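Local coordinates for protein STN1 (Saccharomyces cerevisiae, PDB 3KEY) that regulates telomere length and protects telomere ends, restraining telomerase loading through its interaction with CDC13, and is represented here by its C-terminal part of two winged helix-turn-helix regions, at residues I22-L27 against E62-L67; I77-K80 against T86-L89; K101-L106 against E141-T146. One frame throughout, in Å; residues are numbered along the deposited sequence.

Contact 1. Residues I22-L27 against E62-L67; sequences ISNSDL and EAFRDL
Phe64 reaches out from helix 56-73 and sets the far end of its ring between Asn24 and Leu27, at the start of helix 24-28. The tight side is Asn24: its OD1 comes within 3.1 Å of Phe64 CE2, approaching the ring obliquely, while ND2 lies near the ring plane at the edge. The amide and ring planes are 41° apart, not stacked, and the two side chains run past each other in opposite directions. On Leu27 the fit is easier, CD2 meeting Phe64 CE1 at the ring edge, 3.9 Å away. With CG of Phe64 anti to the backbone N (chi1 175°), the ring extends toward the neighbouring helix, where Tyr28 also packs on it edge-to-face. An alanine here is likely to open a gap between the two helices and leave the Asn24 amide and Leu27 CD2 without their aromatic partner. The solvent side is looser: Ser25, Asp26 and Arg65 are exposed and do not bridge the two segments. Ser23 OG accepts from Asp26 N (3.2 Å), capping the helix start. A strand 21-23 that runs into an N-capped helix packed on helix 56-73 belongs to the first winged helix-turn-helix region.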
loop_
_atom_site.group_PDB
_atom_site.type_symbol
_atom_site.label_atom_id
_atom_site.label_comp_id
_atom_site.label_asym_id
_atom_site.label_seq_id
_atom_site.Cartn_x
_atom_site.Cartn_y
_atom_site.Cartn_z
ATOM N N ILE A 22 3.374 0.220 15.713
ATOM C CA ILE A 22 2.805 -1.007 16.248
ATOM C C ILE A 22 3.849 -2.119 16.216
ATOM O O ILE A 22 4.640 -2.228 15.274
ATOM C CB ILE A 22 1.544 -1.452 15.469
ATOM C CG1 ILE A 22 0.926 -2.679 16.148
ATOM C CG2 ILE A 22 1.899 -1.774 14.021
ATOM C CD1 ILE A 22 -0.448 -3.052 15.614
ATOM N N SER A 23 3.863 -2.939 17.258
ATOM C CA SER A 23 4.817 -4.031 17.321
ATOM C C SER A 23 4.323 -5.199 16.484
ATOM O O SER A 23 3.124 -5.350 16.245
ATOM C CB SER A 23 5.015 -4.493 18.768
ATOM O OG SER A 23 3.830 -5.091 19.267
ATOM N N ASN A 24 5.274 -6.016 16.049
ATOM C CA ASN A 24 5.017 -7.193 15.241
ATOM C C ASN A 24 3.994 -8.109 15.935
ATOM O O ASN A 24 3.085 -8.638 15.290
ATOM C CB ASN A 24 6.345 -7.927 15.037
ATOM C CG ASN A 24 6.298 -8.945 13.923
ATOM O OD1 ASN A 24 6.103 -8.604 12.754
ATOM N ND2 ASN A 24 6.497 -10.207 14.276
ATOM N N SER A 25 4.135 -8.284 17.250
ATOM C CA SER A 25 3.225 -9.151 17.996
ATOM C C SER A 25 1.819 -8.578 18.139
ATOM O O SER A 25 0.837 -9.320 18.069
ATOM C CB SER A 25 3.805 -9.488 19.383
ATOM O OG SER A 25 3.965 -8.333 20.184
ATOM N N ASP A 26 1.705 -7.268 18.336
ATOM C CA ASP A 26 0.381 -6.668 18.451
ATOM C C ASP A 26 -0.331 -6.695 17.110
ATOM O O ASP A 26 -1.547 -6.886 17.048
ATOM C CB ASP A 26 0.464 -5.225 18.949
ATOM C CG ASP A 26 0.784 -5.136 20.432
ATOM O OD1 ASP A 26 0.646 -6.159 21.136
ATOM O OD2 ASP A 26 1.157 -4.043 20.901
ATOM N N LEU A 27 0.429 -6.510 16.035
ATOM C CA LEU A 27 -0.143 -6.505 14.696
ATOM C C LEU A 27 -0.712 -7.876 14.333
ATOM O O LEU A 27 -1.819 -7.984 13.800
ATOM C CB LEU A 27 0.921 -6.101 13.669
ATOM C CG LEU A 27 0.470 -6.062 12.203
ATOM C CD1 LEU A 27 -0.655 -5.054 12.042
ATOM C CD2 LEU A 27 1.653 -5.701 11.303
ATOM N N GLU A 62 5.062 -17.661 8.604
ATOM C CA GLU A 62 5.890 -17.397 7.432
ATOM C C GLU A 62 5.143 -16.453 6.473
ATOM O O GLU A 62 5.754 -15.598 5.821
ATOM C CB GLU A 62 6.230 -18.711 6.724
ATOM C CG GLU A 62 6.924 -18.544 5.387
ATOM C CD GLU A 62 7.359 -19.876 4.779
ATOM O OE1 GLU A 62 7.750 -19.882 3.590
ATOM O OE2 GLU A 62 7.320 -20.910 5.487
ATOM N N ALA A 63 3.823 -16.606 6.398
ATOM C CA ALA A 63 3.008 -15.760 5.528
ATOM C C ALA A 63 3.028 -14.325 6.041
ATOM O O ALA A 63 3.175 -13.378 5.268
ATOM C CB ALA A 63 1.561 -16.273 5.479
ATOM N N PHE A 64 2.864 -14.184 7.354
ATOM C CA PHE A 64 2.850 -12.884 8.005
ATOM C C PHE A 64 4.178 -12.159 7.790
ATOM O O PHE A 64 4.201 -10.966 7.504
ATOM C CB PHE A 64 2.586 -13.072 9.496
ATOM C CG PHE A 64 2.656 -11.805 10.293
ATOM C CD1 PHE A 64 1.753 -10.774 10.071
ATOM C CD2 PHE A 64 3.620 -11.652 11.286
ATOM C CE1 PHE A 64 1.804 -9.610 10.829
ATOM C CE2 PHE A 64 3.678 -10.487 12.051
ATOM C CZ PHE A 64 2.765 -9.464 11.818
ATOM N N ARG A 65 5.278 -12.892 7.925
ATOM C CA ARG A 65 6.600 -12.317 7.734
ATOM C C ARG A 65 6.790 -11.881 6.286
ATOM O O ARG A 65 7.395 -10.842 6.020
ATOM C CB ARG A 65 7.673 -13.338 8.102
ATOM C CG ARG A 65 9.101 -12.875 7.824
ATOM C CD ARG A 65 9.890 -13.977 7.126
ATOM N NE ARG A 65 9.833 -15.236 7.870
ATOM C CZ ARG A 65 10.040 -16.437 7.335
ATOM N NH1 ARG A 65 10.324 -16.552 6.040
ATOM N NH2 ARG A 65 9.946 -17.527 8.090
ATOM N N ASP A 66 6.284 -12.679 5.347
ATOM C CA ASP A 66 6.413 -12.347 3.931
ATOM C C ASP A 66 5.656 -11.058 3.619
ATOM O O ASP A 66 6.167 -10.183 2.919
ATOM C CB ASP A 66 5.881 -13.485 3.045
ATOM C CG ASP A 66 6.773 -14.718 3.070
ATOM O OD1 ASP A 66 6.409 -15.728 2.425
ATOM O OD2 ASP A 66 7.838 -14.684 3.730
ATOM N N LEU A 67 4.443 -10.943 4.143
ATOM C CA LEU A 67 3.641 -9.748 3.917
ATOM C C LEU A 67 4.301 -8.496 4.495
ATOM O O LEU A 67 4.442 -7.498 3.789
ATOM C CB LEU A 67 2.243 -9.919 4.515
ATOM C CG LEU A 67 1.387 -10.975 3.813
ATOM C CD1 LEU A 67 0.104 -11.197 4.593
ATOM C CD2 LEU A 67 1.091 -10.529 2.373
#

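Contact 2. Residues I77-K80 against T86-L89; sequences IGLK and TFDL
Gly78 O is held from strand 86-88 by a hydrogen bond and a weaker C-H...O contact. Asp88 N gives it a short, nearly straight hydrogen bond of 2.6 Å (168° at the hydrogen), tilted 27° from the carbonyl plane, and Phe87 CA makes the C-H...O contact at 3.2 Å. The return bond of this antiparallel hydrogen-bonded pair, Gly78 N to Asp88 O, is weak at 3.3 Å, and Lys80 N to Thr86 O, though 2.8 Å long, is weak and bent. Leu79 and Phe87 form the non-hydrogen-bonded pair beside it, side chains on one face of the sheet. There Leu79 CD1 meets Phe87 CE2 at 3.7 Å and Ile77 CD1 meets Phe87 CD2 at 4.0 Å, both oblique to the ring. Lys80 lies alongside Thr86: its CG sits between the backbone N and the carbonyl carbon (chi1 75°), which brings it to 3.9 Å from Thr86 CG2. The chain then bends, carrying NZ to a salt bridge with Glu21. A water donating to Asp88 OD1 (2.9 Å) bridges weakly to Lys80 NZ, and the same carboxylate oxygen caps Leu90 N of helix 90-108. With Phe87 and Ile77 packed on helix 56-73 and Asp88 on the opposite face, this is the beta hairpin that forms the wing of the first winged helix-turn-helix region.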
loop_
_atom_site.group_PDB
_atom_site.type_symbol
_atom_site.label_atom_id
_atom_site.label_comp_id
_atom_site.label_asym_id
_atom_site.label_seq_id
_atom_site.Cartn_x
_atom_site.Cartn_y
_atom_site.Cartn_z
ATOM N N ILE A 77 6.351 0.941 4.932
ATOM C CA ILE A 77 6.434 1.040 6.383
ATOM C C ILE A 77 7.881 0.764 6.735
ATOM O O ILE A 77 8.607 0.114 5.982
ATOM C CB ILE A 77 5.550 0.009 7.145
ATOM C CG1 ILE A 77 5.967 -1.412 6.767
ATOM C CG2 ILE A 77 4.079 0.294 6.890
ATOM C CD1 ILE A 77 5.269 -2.484 7.583
ATOM N N GLY A 78 8.310 1.270 7.879
ATOM C CA GLY A 78 9.671 1.016 8.285
ATOM C C GLY A 78 9.696 0.303 9.603
ATOM O O GLY A 78 8.697 0.297 10.359
ATOM N N LEU A 79 10.842 -0.316 9.862
ATOM C CA LEU A 79 11.074 -1.012 11.116
ATOM C C LEU A 79 11.691 0.081 11.965
ATOM O O LEU A 79 12.882 0.372 11.813
ATOM C CB LEU A 79 12.080 -2.146 10.901
ATOM C CG LEU A 79 12.315 -3.107 12.057
ATOM C CD1 LEU A 79 11.021 -3.765 12.504
ATOM C CD2 LEU A 79 13.310 -4.116 11.531
ATOM N N LYS A 80 10.904 0.738 12.807
ATOM C CA LYS A 80 11.524 1.795 13.581
ATOM C C LYS A 80 12.474 1.271 14.660
ATOM O O LYS A 80 13.430 1.948 15.052
ATOM C CB LYS A 80 10.489 2.700 14.233
ATOM C CG LYS A 80 9.804 2.092 15.419
ATOM C CD LYS A 80 9.594 3.147 16.464
ATOM C CE LYS A 80 8.711 4.219 15.875
ATOM N NZ LYS A 80 8.606 5.346 16.797
ATOM N N THR A 86 9.303 -3.177 16.190
ATOM C CA THR A 86 8.219 -2.208 16.139
ATOM C C THR A 86 8.252 -1.507 14.789
ATOM O O THR A 86 9.305 -1.042 14.340
ATOM C CB THR A 86 8.349 -1.167 17.267
ATOM O OG1 THR A 86 8.341 -1.843 18.526
ATOM C CG2 THR A 86 7.192 -0.181 17.227
ATOM N N PHE A 87 7.095 -1.439 14.139
ATOM C CA PHE A 87 7.008 -0.802 12.829
ATOM C C PHE A 87 6.529 0.632 12.911
ATOM O O PHE A 87 5.682 0.976 13.734
ATOM C CB PHE A 87 6.073 -1.592 11.901
ATOM C CG PHE A 87 6.504 -3.008 11.682
ATOM C CD1 PHE A 87 5.945 -4.043 12.426
ATOM C CD2 PHE A 87 7.506 -3.304 10.763
ATOM C CE1 PHE A 87 6.378 -5.352 12.262
ATOM C CE2 PHE A 87 7.949 -4.612 10.591
ATOM C CZ PHE A 87 7.385 -5.640 11.342
ATOM N N ASP A 88 7.095 1.463 12.048
ATOM C CA ASP A 88 6.743 2.872 11.958
ATOM C C ASP A 88 5.656 2.940 10.883
ATOM O O ASP A 88 5.876 2.506 9.751
ATOM C CB ASP A 88 7.974 3.674 11.521
ATOM C CG ASP A 88 7.718 5.167 11.462
ATOM O OD1 ASP A 88 6.619 5.620 11.845
ATOM O OD2 ASP A 88 8.636 5.894 11.034
ATOM N N LEU A 89 4.490 3.470 11.234
ATOM C CA LEU A 89 3.399 3.559 10.278
ATOM C C LEU A 89 3.294 4.949 9.626
ATOM O O LEU A 89 2.512 5.153 8.686
ATOM C CB LEU A 89 2.083 3.200 10.974
ATOM C CG LEU A 89 2.035 1.836 11.669
ATOM C CD1 LEU A 89 0.646 1.620 12.266
ATOM C CD2 LEU A 89 2.369 0.728 10.680
HETATM O O HOH W 1 6.374 6.502 14.566
#

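Contact 3. Residues K101-L106 against E141-T146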
loop_
_atom_site.group_PDB
_atom_site.type_symbol
_atom_site.label_atom_id
_atom_site.label_comp_id
_atom_site.label_asym_id
_atom_site.label_seq_id
_atom_site.Cartn_x
_atom_site.Cartn_y
_atom_site.Cartn_z
ATOM N N LYS A 101 -3.612 14.592 -1.659
ATOM C CA LYS A 101 -3.461 16.006 -1.994
ATOM C C LYS A 101 -3.113 16.192 -3.466
ATOM O O LYS A 101 -3.654 17.078 -4.129
ATOM C CB LYS A 101 -2.367 16.650 -1.135
ATOM C CG LYS A 101 -2.750 16.832 0.329
ATOM C CD LYS A 101 -1.554 17.323 1.146
ATOM C CE LYS A 101 -1.896 17.482 2.626
ATOM N NZ LYS A 101 -0.673 17.780 3.440
ATOM N N ARG A 102 -2.201 15.362 -3.973
ATOM C CA ARG A 102 -1.799 15.458 -5.372
ATOM C C ARG A 102 -3.000 15.225 -6.283
ATOM O O ARG A 102 -3.257 16.008 -7.194
ATOM C CB ARG A 102 -0.700 14.437 -5.690
ATOM C CG ARG A 102 -0.328 14.358 -7.171
ATOM C CD ARG A 102 -0.010 15.732 -7.720
ATOM N NE ARG A 102 1.027 16.377 -6.923
ATOM C CZ ARG A 102 2.325 16.348 -7.210
ATOM N NH1 ARG A 102 2.766 15.712 -8.292
ATOM N NH2 ARG A 102 3.187 16.940 -6.394
ATOM N N ILE A 103 -3.731 14.144 -6.025
ATOM C CA ILE A 103 -4.905 13.795 -6.813
ATOM C C ILE A 103 -5.934 14.930 -6.747
ATOM O O ILE A 103 -6.525 15.319 -7.758
ATOM C CB ILE A 103 -5.528 12.477 -6.278
ATOM C CG1 ILE A 103 -4.635 11.288 -6.670
ATOM C CG2 ILE A 103 -6.946 12.305 -6.788
ATOM C CD1 ILE A 103 -4.963 10.006 -5.898
ATOM N N SER A 104 -6.134 15.461 -5.545
ATOM C CA SER A 104 -7.088 16.539 -5.338
ATOM C C SER A 104 -6.775 17.777 -6.194
ATOM O O SER A 104 -7.662 18.314 -6.862
ATOM C CB SER A 104 -7.130 16.918 -3.853
ATOM O OG SER A 104 -7.987 18.027 -3.641
ATOM N N VAL A 105 -5.525 18.225 -6.182
ATOM C CA VAL A 105 -5.162 19.396 -6.969
ATOM C C VAL A 105 -5.234 19.122 -8.476
ATOM O O VAL A 105 -5.685 19.980 -9.241
ATOM C CB VAL A 105 -3.745 19.928 -6.610
ATOM C CG1 VAL A 105 -2.676 18.922 -7.001
ATOM C CG2 VAL A 105 -3.499 21.247 -7.325
ATOM N N LEU A 106 -4.807 17.935 -8.905
ATOM C CA LEU A 106 -4.859 17.594 -10.329
ATOM C C LEU A 106 -6.297 17.655 -10.843
ATOM O O LEU A 106 -6.555 18.169 -11.934
ATOM C CB LEU A 106 -4.275 16.195 -10.586
ATOM C CG LEU A 106 -2.745 16.082 -10.488
ATOM C CD1 LEU A 106 -2.308 14.625 -10.668
ATOM C CD2 LEU A 106 -2.098 16.977 -11.555
ATOM N N GLU A 141 -4.971 2.885 -4.625
ATOM C CA GLU A 141 -5.945 2.891 -3.537
ATOM C C GLU A 141 -6.647 4.247 -3.386
ATOM O O GLU A 141 -7.863 4.307 -3.200
ATOM C CB GLU A 141 -5.276 2.523 -2.215
ATOM C CG GLU A 141 -5.627 1.144 -1.726
ATOM C CD GLU A 141 -7.115 0.841 -1.869
ATOM O OE1 GLU A 141 -7.967 1.565 -1.286
ATOM O OE2 GLU A 141 -7.429 -0.124 -2.577
ATOM N N CYS A 142 -5.882 5.331 -3.444
ATOM C CA CYS A 142 -6.474 6.659 -3.332
ATOM C C CYS A 142 -7.405 6.935 -4.509
ATOM O O CYS A 142 -8.508 7.445 -4.325
ATOM C CB CYS A 142 -5.387 7.729 -3.277
ATOM S SG CYS A 142 -4.418 7.659 -1.771
ATOM N N LEU A 143 -6.965 6.594 -5.715
ATOM C CA LEU A 143 -7.788 6.823 -6.900
ATOM C C LEU A 143 -9.069 6.003 -6.827
ATOM O O LEU A 143 -10.139 6.470 -7.223
ATOM C CB LEU A 143 -6.991 6.496 -8.172
ATOM C CG LEU A 143 -5.936 7.565 -8.505
ATOM C CD1 LEU A 143 -4.949 7.076 -9.557
ATOM C CD2 LEU A 143 -6.661 8.826 -8.992
ATOM N N LYS A 144 -8.959 4.788 -6.302
ATOM C CA LYS A 144 -10.114 3.905 -6.154
ATOM C C LYS A 144 -11.128 4.590 -5.223
ATOM O O LYS A 144 -12.327 4.639 -5.515
ATOM C CB LYS A 144 -9.648 2.565 -5.573
ATOM C CG LYS A 144 -10.701 1.474 -5.452
ATOM C CD LYS A 144 -10.038 0.140 -5.041
ATOM C CE LYS A 144 -11.072 -0.960 -4.788
ATOM N NZ LYS A 144 -10.466 -2.307 -4.510
ATOM N N ARG A 145 -10.637 5.141 -4.116
ATOM C CA ARG A 145 -11.507 5.832 -3.162
ATOM C C ARG A 145 -12.079 7.119 -3.743
ATOM O O ARG A 145 -13.241 7.444 -3.511
ATOM C CB ARG A 145 -10.743 6.180 -1.882
ATOM C CG ARG A 145 -10.252 4.978 -1.115
ATOM C CD ARG A 145 -9.447 5.401 0.105
ATOM N NE ARG A 145 -9.117 4.254 0.943
ATOM C CZ ARG A 145 -8.522 4.343 2.124
ATOM N NH1 ARG A 145 -8.185 5.530 2.611
ATOM N NH2 ARG A 145 -8.283 3.244 2.826
ATOM N N THR A 146 -11.257 7.849 -4.490
ATOM C CA THR A 146 -11.688 9.107 -5.088
ATOM C C THR A 146 -12.840 8.893 -6.069
ATOM O O THR A 146 -13.823 9.646 -6.060
ATOM C CB THR A 146 -10.518 9.811 -5.809
ATOM O OG1 THR A 146 -9.507 10.146 -4.852
ATOM C CG2 THR A 146 -10.994 11.091 -6.494
#
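Ile103 meets Cys142, Leu143 and Thr146 without any flat side chain between them; the flat group close by is the Cys142 carbonyl. Thr146 OG1 donates to Cys142 O at 2.9 Å from above the carbonyl plane, 46° out of it, and Thr146 N bonds to the same oxygen in the helix. Within 101-106, Ile103 is the residue that makes the contact. Its CG1 stands beside the backbone N (chi1 -73°) and the chain runs on extended, which pushes CD1 into the turn of helix 132-149. There it lies 3.5 Å from Cys142 CB, a close fit for two carbons, and 3.7 Å from Leu143 CG. Leu143 CD2 also touches Ile103 CG1, at 3.9 Å, while the CG2 branch comes to 3.9 Å from Thr146 OG1. The axes of 101-106 and 141-146 approach to 10.6 Å and cross at -49°. Leu143 also packs on Trp157, Ile159 and Leu178 of the sheet in the second winged helix-turn-helix region, and Cys142 on Phe96 and Ala99. No hydrogen bond joins the two segments, and the threonine hydroxyl spends its proton inside its own helix, so the contact between them rests on van der Waals fit, mostly of aliphatic carbons.

Along the chain the three contacts stand in series; none nests within or crosses another. Contact 1 closes first, round a loop that holds helix 31-47 and the start of helix 56-73. That helix leads straight to contact 2, which closes the short hairpin of strands 78-81 and 86-88. The two touch: Ile22 O probably accepts from Phe87 N, at 2.8 Å, as strand 21-23 lies beside strand 86-88, so that the strand half of contact 1 and the hairpin of contact 2 share one sheet. Strand 86-88 then leads into helix 90-108, where contact 3 begins, closing a loop through strand 113-117 and helix 118-125. Its centre lies about 25 Å from that of contact 2, in the second winged helix-turn-helix region.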